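Putative ABC-transporter ATP-binding protein (Alicyclobacillus acidocaldarius, PDB 1Z47) probably binds and hydrolyses ATP as the nucleotide-binding subunit of a putative ABC transporter that imports sulfate. Local coordinates at residues 41-46 with 187-192; 299-304 with 317-322; 20-25 with 63-68. All coordinates share one frame; numbering follows the deposited sequence.

Interaction 1 of 3, residues 41-46 with 187-192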
# COMPACT_ATOMS: atom_id res chain seq x y z
N GLY B 41 -5.94 -22.37 14.72
CA GLY B 41 -4.83 -21.48 15.03
C GLY B 41 -4.20 -20.86 13.80
O GLY B 41 -3.14 -20.23 13.87
N GLU B 42 -4.85 -21.02 12.66
CA GLU B 42 -4.28 -20.46 11.44
C GLU B 42 -4.81 -19.05 11.21
O GLU B 42 -5.91 -18.71 11.66
CB GLU B 42 -4.67 -21.34 10.24
CG GLU B 42 -3.83 -21.10 9.02
CD GLU B 42 -4.19 -22.03 7.87
OE1 GLU B 42 -3.32 -22.20 6.99
OE2 GLU B 42 -5.32 -22.56 7.83
N MET B 43 -4.02 -18.22 10.53
CA MET B 43 -4.46 -16.88 10.19
C MET B 43 -4.66 -16.89 8.67
O MET B 43 -3.69 -16.98 7.94
CB MET B 43 -3.40 -15.84 10.54
CG MET B 43 -3.74 -14.43 10.07
SD MET B 43 -2.90 -13.21 11.06
CE MET B 43 -4.26 -12.65 12.09
N VAL B 44 -5.90 -16.79 8.20
CA VAL B 44 -6.13 -16.82 6.75
C VAL B 44 -6.56 -15.48 6.16
O VAL B 44 -7.43 -14.81 6.72
CB VAL B 44 -7.21 -17.86 6.37
CG1 VAL B 44 -7.67 -17.66 4.90
CG2 VAL B 44 -6.65 -19.27 6.58
N GLY B 45 -5.96 -15.11 5.03
CA GLY B 45 -6.33 -13.88 4.36
C GLY B 45 -7.25 -14.18 3.18
O GLY B 45 -6.95 -15.04 2.34
N LEU B 46 -8.39 -13.51 3.13
CA LEU B 46 -9.29 -13.70 2.01
C LEU B 46 -8.88 -12.55 1.07
O LEU B 46 -9.21 -11.38 1.29
CB LEU B 46 -10.74 -13.57 2.46
CG LEU B 46 -11.27 -14.48 3.59
CD1 LEU B 46 -12.70 -14.10 3.88
CD2 LEU B 46 -11.21 -15.95 3.18
N PHE B 187 1.06 -5.74 14.73
CA PHE B 187 0.53 -5.94 16.07
C PHE B 187 -0.50 -7.05 16.09
O PHE B 187 -0.46 -7.94 16.96
CB PHE B 187 -0.09 -4.64 16.57
CG PHE B 187 -0.75 -4.77 17.90
CD1 PHE B 187 -0.02 -5.14 19.01
CD2 PHE B 187 -2.10 -4.51 18.03
CE1 PHE B 187 -0.63 -5.26 20.25
CE2 PHE B 187 -2.72 -4.62 19.25
CZ PHE B 187 -1.98 -4.99 20.37
N VAL B 188 -1.44 -7.00 15.14
CA VAL B 188 -2.49 -8.00 15.04
C VAL B 188 -1.85 -9.38 14.89
O VAL B 188 -2.32 -10.36 15.48
CB VAL B 188 -3.42 -7.73 13.82
CG1 VAL B 188 -4.25 -8.98 13.51
CG2 VAL B 188 -4.36 -6.54 14.10
N ARG B 189 -0.78 -9.45 14.11
CA ARG B 189 -0.09 -10.73 13.92
C ARG B 189 0.53 -11.20 15.25
O ARG B 189 0.35 -12.34 15.64
CB ARG B 189 1.02 -10.62 12.85
CG ARG B 189 1.74 -11.95 12.54
CD ARG B 189 0.88 -13.00 11.80
NE ARG B 189 1.21 -14.35 12.26
CZ ARG B 189 1.11 -15.47 11.55
NH1 ARG B 189 0.69 -15.45 10.29
NH2 ARG B 189 1.41 -16.63 12.11
N GLN B 190 1.23 -10.31 15.94
CA GLN B 190 1.84 -10.70 17.22
C GLN B 190 0.76 -11.16 18.22
O GLN B 190 0.93 -12.15 18.94
CB GLN B 190 2.66 -9.54 17.81
CG GLN B 190 3.02 -9.73 19.28
CD GLN B 190 3.86 -8.60 19.84
OE1 GLN B 190 5.07 -8.53 19.59
NE2 GLN B 190 3.23 -7.70 20.60
N VAL B 191 -0.36 -10.45 18.24
CA VAL B 191 -1.44 -10.82 19.14
C VAL B 191 -1.95 -12.22 18.75
O VAL B 191 -2.06 -13.11 19.60
CB VAL B 191 -2.56 -9.77 19.10
CG1 VAL B 191 -3.82 -10.32 19.75
CG2 VAL B 191 -2.10 -8.51 19.84
N HIS B 192 -2.24 -12.42 17.46
CA HIS B 192 -2.72 -13.71 16.98
C HIS B 192 -1.82 -14.87 17.42
O HIS B 192 -2.29 -15.90 17.90
CB HIS B 192 -2.78 -13.73 15.45
CG HIS B 192 -3.01 -15.09 14.88
ND1 HIS B 192 -4.27 -15.62 14.70
CD2 HIS B 192 -2.14 -16.03 14.45
CE1 HIS B 192 -4.17 -16.83 14.18
NE2 HIS B 192 -2.89 -17.11 14.02

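Interaction 2 of 3, residues 299-304 with 317-322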
# COMPACT_ATOMS: atom_id res chain seq x y z
N ALA B 299 18.93 -2.75 -30.15
CA ALA B 299 18.30 -2.65 -28.83
C ALA B 299 16.86 -3.18 -28.83
O ALA B 299 16.17 -3.09 -29.85
CB ALA B 299 18.32 -1.21 -28.35
N HIS B 300 16.44 -3.72 -27.69
CA HIS B 300 15.08 -4.25 -27.51
C HIS B 300 14.12 -3.16 -27.06
O HIS B 300 12.96 -3.13 -27.47
CB HIS B 300 15.07 -5.35 -26.44
CG HIS B 300 15.78 -6.60 -26.84
ND1 HIS B 300 16.16 -7.55 -25.93
CD2 HIS B 300 16.14 -7.07 -28.05
CE1 HIS B 300 16.73 -8.56 -26.56
NE2 HIS B 300 16.73 -8.29 -27.85
N ALA B 301 14.62 -2.27 -26.20
CA ALA B 301 13.78 -1.21 -25.69
C ALA B 301 14.52 0.09 -25.44
O ALA B 301 15.73 0.17 -25.54
CB ALA B 301 13.09 -1.67 -24.42
N GLN B 302 13.75 1.11 -25.11
CA GLN B 302 14.29 2.42 -24.81
C GLN B 302 13.71 2.78 -23.45
O GLN B 302 12.52 2.59 -23.20
CB GLN B 302 13.88 3.42 -25.89
CG GLN B 302 14.55 4.77 -25.76
CD GLN B 302 14.28 5.66 -26.95
OE1 GLN B 302 13.13 5.94 -27.29
NE2 GLN B 302 15.35 6.13 -27.59
N VAL B 303 14.55 3.30 -22.58
CA VAL B 303 14.11 3.66 -21.24
C VAL B 303 13.22 4.88 -21.20
O VAL B 303 13.55 5.93 -21.74
CB VAL B 303 15.33 3.91 -20.34
CG1 VAL B 303 14.88 4.54 -19.01
CG2 VAL B 303 16.07 2.60 -20.11
N VAL B 304 12.05 4.72 -20.59
CA VAL B 304 11.14 5.83 -20.46
C VAL B 304 11.65 6.56 -19.22
O VAL B 304 11.90 7.76 -19.26
CB VAL B 304 9.69 5.36 -20.25
CG1 VAL B 304 8.76 6.55 -20.14
CG2 VAL B 304 9.27 4.45 -21.40
N ILE B 317 10.60 0.62 -19.47
CA ILE B 317 11.14 0.64 -20.83
C ILE B 317 10.07 0.29 -21.88
O ILE B 317 9.13 -0.47 -21.60
CB ILE B 317 12.30 -0.37 -20.98
CG1 ILE B 317 11.79 -1.77 -20.64
CG2 ILE B 317 13.46 0.04 -20.05
CD1 ILE B 317 12.80 -2.88 -20.84
N ARG B 318 10.21 0.86 -23.07
CA ARG B 318 9.27 0.63 -24.18
C ARG B 318 9.96 -0.13 -25.29
O ARG B 318 10.95 0.35 -25.85
CB ARG B 318 8.77 1.95 -24.75
CG ARG B 318 7.77 1.80 -25.90
CD ARG B 318 7.57 3.13 -26.60
NE ARG B 318 7.42 4.21 -25.63
CZ ARG B 318 6.33 4.40 -24.89
NH1 ARG B 318 6.29 5.40 -24.01
NH2 ARG B 318 5.27 3.63 -25.06
N THR B 319 9.45 -1.31 -25.60
CA THR B 319 10.02 -2.13 -26.66
C THR B 319 9.72 -1.52 -28.02
O THR B 319 8.97 -0.55 -28.15
CB THR B 319 9.42 -3.52 -26.66
OG1 THR B 319 8.03 -3.44 -27.02
CG2 THR B 319 9.55 -4.13 -25.31
N LYS B 320 10.31 -2.11 -29.05
CA LYS B 320 10.11 -1.68 -30.43
C LYS B 320 8.62 -1.78 -30.78
O LYS B 320 8.07 -0.89 -31.44
CB LYS B 320 10.93 -2.56 -31.37
CG LYS B 320 10.49 -4.03 -31.38
CD LYS B 320 10.61 -4.67 -30.00
CE LYS B 320 9.84 -5.98 -29.92
NZ LYS B 320 10.13 -6.67 -28.63
N ASP B 321 7.99 -2.85 -30.31
CA ASP B 321 6.57 -3.13 -30.54
C ASP B 321 5.63 -2.26 -29.67
O ASP B 321 4.42 -2.41 -29.72
CB ASP B 321 6.31 -4.62 -30.28
CG ASP B 321 4.87 -5.02 -30.54
OD1 ASP B 321 4.04 -4.86 -29.62
OD2 ASP B 321 4.57 -5.48 -31.67
N GLY B 322 6.20 -1.37 -28.86
CA GLY B 322 5.36 -0.49 -28.06
C GLY B 322 4.90 -1.01 -26.70
O GLY B 322 4.00 -0.44 -26.07

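Interaction 3 of 3, residues 20-25 with 63-68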
# COMPACT_ATOMS: atom_id res chain seq x y z
N VAL B 20 -20.86 -23.94 -0.26
CA VAL B 20 -21.57 -22.73 0.12
C VAL B 20 -21.83 -21.87 -1.10
O VAL B 20 -20.93 -21.60 -1.91
CB VAL B 20 -20.78 -21.93 1.16
CG1 VAL B 20 -21.52 -20.64 1.48
CG2 VAL B 20 -20.58 -22.78 2.42
N GLU B 21 -23.07 -21.43 -1.22
CA GLU B 21 -23.51 -20.62 -2.33
C GLU B 21 -24.41 -19.50 -1.83
O GLU B 21 -25.32 -19.74 -1.04
CB GLU B 21 -24.26 -21.51 -3.32
CG GLU B 21 -24.87 -20.80 -4.50
CD GLU B 21 -25.69 -21.76 -5.36
OE1 GLU B 21 -25.10 -22.73 -5.89
OE2 GLU B 21 -26.91 -21.53 -5.49
N LYS B 22 -24.14 -18.29 -2.30
CA LYS B 22 -24.90 -17.09 -1.93
C LYS B 22 -24.68 -16.18 -3.13
O LYS B 22 -23.64 -15.54 -3.25
CB LYS B 22 -24.30 -16.46 -0.68
CG LYS B 22 -25.31 -16.04 0.36
CD LYS B 22 -26.08 -14.80 -0.05
CE LYS B 22 -26.78 -14.24 1.18
NZ LYS B 22 -27.61 -13.05 0.90
N ILE B 23 -25.66 -16.12 -4.01
CA ILE B 23 -25.57 -15.35 -5.24
C ILE B 23 -26.36 -14.04 -5.22
O ILE B 23 -27.50 -14.00 -4.76
CB ILE B 23 -26.06 -16.23 -6.41
CG1 ILE B 23 -25.19 -17.48 -6.48
CG2 ILE B 23 -26.02 -15.47 -7.73
CD1 ILE B 23 -25.81 -18.62 -7.24
N TYR B 24 -25.74 -12.98 -5.70
CA TYR B 24 -26.40 -11.68 -5.75
C TYR B 24 -26.67 -11.39 -7.23
O TYR B 24 -25.75 -11.40 -8.04
CB TYR B 24 -25.52 -10.58 -5.14
CG TYR B 24 -25.35 -10.70 -3.64
CD1 TYR B 24 -24.44 -11.60 -3.08
CD2 TYR B 24 -26.12 -9.93 -2.77
CE1 TYR B 24 -24.29 -11.73 -1.69
CE2 TYR B 24 -25.99 -10.05 -1.38
CZ TYR B 24 -25.08 -10.95 -0.85
OH TYR B 24 -24.99 -11.09 0.52
N PRO B 25 -27.93 -11.12 -7.58
CA PRO B 25 -28.30 -10.85 -8.97
C PRO B 25 -27.47 -9.78 -9.65
O PRO B 25 -27.45 -9.69 -10.88
CB PRO B 25 -29.77 -10.44 -8.85
CG PRO B 25 -29.78 -9.72 -7.52
CD PRO B 25 -29.02 -10.71 -6.67
N GLY B 63 -22.13 -15.12 10.39
CA GLY B 63 -23.53 -15.43 10.56
C GLY B 63 -24.32 -14.21 10.17
O GLY B 63 -25.53 -14.20 10.26
N LEU B 64 -23.62 -13.17 9.72
CA LEU B 64 -24.28 -11.94 9.29
C LEU B 64 -25.03 -12.20 7.99
O LEU B 64 -25.93 -11.46 7.62
CB LEU B 64 -23.25 -10.82 9.10
CG LEU B 64 -22.71 -10.29 10.43
CD1 LEU B 64 -21.44 -9.48 10.19
CD2 LEU B 64 -23.80 -9.45 11.11
N GLU B 65 -24.63 -13.27 7.30
CA GLU B 65 -25.25 -13.68 6.05
C GLU B 65 -25.46 -15.18 6.15
O GLU B 65 -24.74 -15.87 6.87
CB GLU B 65 -24.32 -13.39 4.86
CG GLU B 65 -24.07 -11.92 4.60
CD GLU B 65 -25.28 -11.23 4.00
OE1 GLU B 65 -25.21 -9.99 3.80
OE2 GLU B 65 -26.28 -11.91 3.71
N ARG B 66 -26.45 -15.69 5.42
CA ARG B 66 -26.73 -17.12 5.44
C ARG B 66 -26.66 -17.68 4.02
O ARG B 66 -27.18 -17.07 3.08
CB ARG B 66 -28.11 -17.37 6.03
CG ARG B 66 -28.20 -18.66 6.81
CD ARG B 66 -28.16 -18.39 8.32
NE ARG B 66 -29.38 -17.73 8.79
CZ ARG B 66 -29.63 -17.44 10.07
NH1 ARG B 66 -28.74 -17.76 11.00
NH2 ARG B 66 -30.76 -16.84 10.41
N PRO B 67 -26.03 -18.85 3.84
CA PRO B 67 -25.91 -19.48 2.52
C PRO B 67 -27.22 -19.97 1.91
O PRO B 67 -28.10 -20.47 2.61
CB PRO B 67 -24.93 -20.63 2.78
CG PRO B 67 -25.23 -21.02 4.21
CD PRO B 67 -25.40 -19.67 4.89
N THR B 68 -27.35 -19.80 0.59
CA THR B 68 -28.54 -20.22 -0.14
C THR B 68 -28.47 -21.74 -0.33
O THR B 68 -29.49 -22.39 -0.57
CB THR B 68 -28.62 -19.56 -1.55
OG1 THR B 68 -28.57 -18.14 -1.42
CG2 THR B 68 -29.92 -19.94 -2.24

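Interaction 1 of 3, residues 41-46 with 187-192
Met43 lies lengthwise over a face of the His192 imidazole, the two side chains sliding past each other in opposite directions. Its CB stands 3.9 Å from the ring centroid, a CH-pi contact, and its SD is 4.5 Å from that centroid, a Met-aromatic contact; each is 19° off the ring normal. With CG anti to the backbone N (chi1 174°) the chain sets off over the ring, and the bend at chi3 turns CE back to His192 CB at 3.8 Å. The same methyl meets Val188 CG1, one helical turn earlier, at 3.9 Å. Met43 SD also touches Arg189 CD at 3.9 Å. At the ring edge, near its plane, His192 NE2 gives a weak hydrogen bond to Gly41 O, 3.1 Å long and bent to 133° at the hydrogen.

A second shell holds these groups. His192 ND1 is hydrogen-bonded to Ser199 OG, so both ring nitrogens have partners, which probably restrains the ring's rotation, though the NE2 bond is weak. Arg189 bends back to lay its guanidinium against His192 CD2, and it is tied to Asp193, Asp214 and Val212 O. Strand 43-47 runs between strands 198-203 and 215-220 in the mixed sheet of the P-loop NTPase core. Helix 178-195 packs on a face of that sheet, running obliquely and nearer antiparallel to strand 43-46, with helix 148-160 touching it at Val191 and Phe187.

Interaction 2 of 3, residues 299-304 with 317-322
The guanidinium of Arg318 meets Val304 CG2 obliquely, with NH1 4.1 Å away. The group gets there because the chain runs extended from a CG anti to the backbone N and then turns at chi3. The His300 ring is directed to strand 342-347: it meets the His344 ring with the planes about 30° apart, while ND1 is hydrogen-bonded to Met345 N.

Backbone bonds set the register of the segments. Gln302 and Arg318 form a hydrogen-bonded antiparallel pair, with Arg318 N donating to Gln302 O at 2.9 Å and a nearly straight 170°. The return bond, Gln302 N to Arg318 O, is 3.0 Å long, its donor lying above the carbonyl plane. A weak bond from Lys320 N to His300 O, 3.2 Å, adds a third rung where strand gives way to turn. Ala301 with Thr319 and Val303 with Ile317 are non-hydrogen-bonded pairs whose side chains share a face of the sheet. There Ile317 does most of the packing. Its CG2 meets Val303 CG2 at 3.7 Å, while CG1, between the backbone N and the carbonyl carbon (chi1 59°), brings CD1 to within 3.8 Å of Ala301 CB.

At the hairpin's open end the chain folds through a type I turn, Thr319 to Gly322, into strand 324-330, whose Trp325 touches Ile317 and Thr319. On the other flank His300 and Ala301 both face Val343 in a classic beta bulge, and Met345 of strand 342-347 packs on Ala301, Ile317 and Thr319. Hairpin 301-308/312-319 thus supplies two interior strands, between 342-347 and 324-330, of an antiparallel sheet in the C-terminal beta region.

Interaction 3 of 3, residues 20-25 with 63-68
Thr68 N donates to Glu21 O over a short 2.6 Å, lying nearly along the C=O axis (170°), at a point where the two chain paths run 99° apart. Beside this bond Pro67 CB packs on Val20 CG1 at 3.6 Å, and Thr68 CB closes to 3.3 Å of Glu21 O. Lys22 reaches along the 63-68 loop, crossing the Glu65 side chain at about a right angle. Bent at chi2, it passes Arg66 O with CE at 3.4 Å and ends with NZ 3.3 Å from Glu65 OE2, a salt bridge whose hydrogen bond is weak.

The 63-68 loop leads from helix 54-62, which follows what is probably the Walker A loop, into strand 69-74, an antiparallel partner of strand 15-22 in the beta subdomain usual in ABC ATPases. The position of Tyr24 is consistent with that of the A-loop aromatic of that family.

Lys22 NZ also gives a weak hydrogen bond to Tyr24 OH at 3.3 Å. A leucine in place of Lys22 would probably leave Glu65 OE2 without its cationic mate and Tyr24 OH without that donor. Glu65 OE1 forms a salt bridge with Arg59, and Tyr24 OH a hydrogen bond with Arg29.

Overall arrangement
Interactions 1 and 3 belong to the ATPase domain and interlock along the chain, their segments alternating. Their centres are 25 Å apart and their nearest atoms about 11 Å. Helix 54-62 relates them: Leu46, on the strand of interaction 1, packs on its Ile57 and Leu58, and Pro67 of interaction 3 on its Leu60. The strand of interaction 1 leads into the probable Walker A loop, and Tyr24 of interaction 3 lies near the residues of that loop without touching them. Interaction 2 stands apart in the C-terminal beta region, its centre 43 Å from that of interaction 1 and 48 Å from that of interaction 3. Arg305 of the second subunit nevertheless comes close to Arg189 of interaction 1.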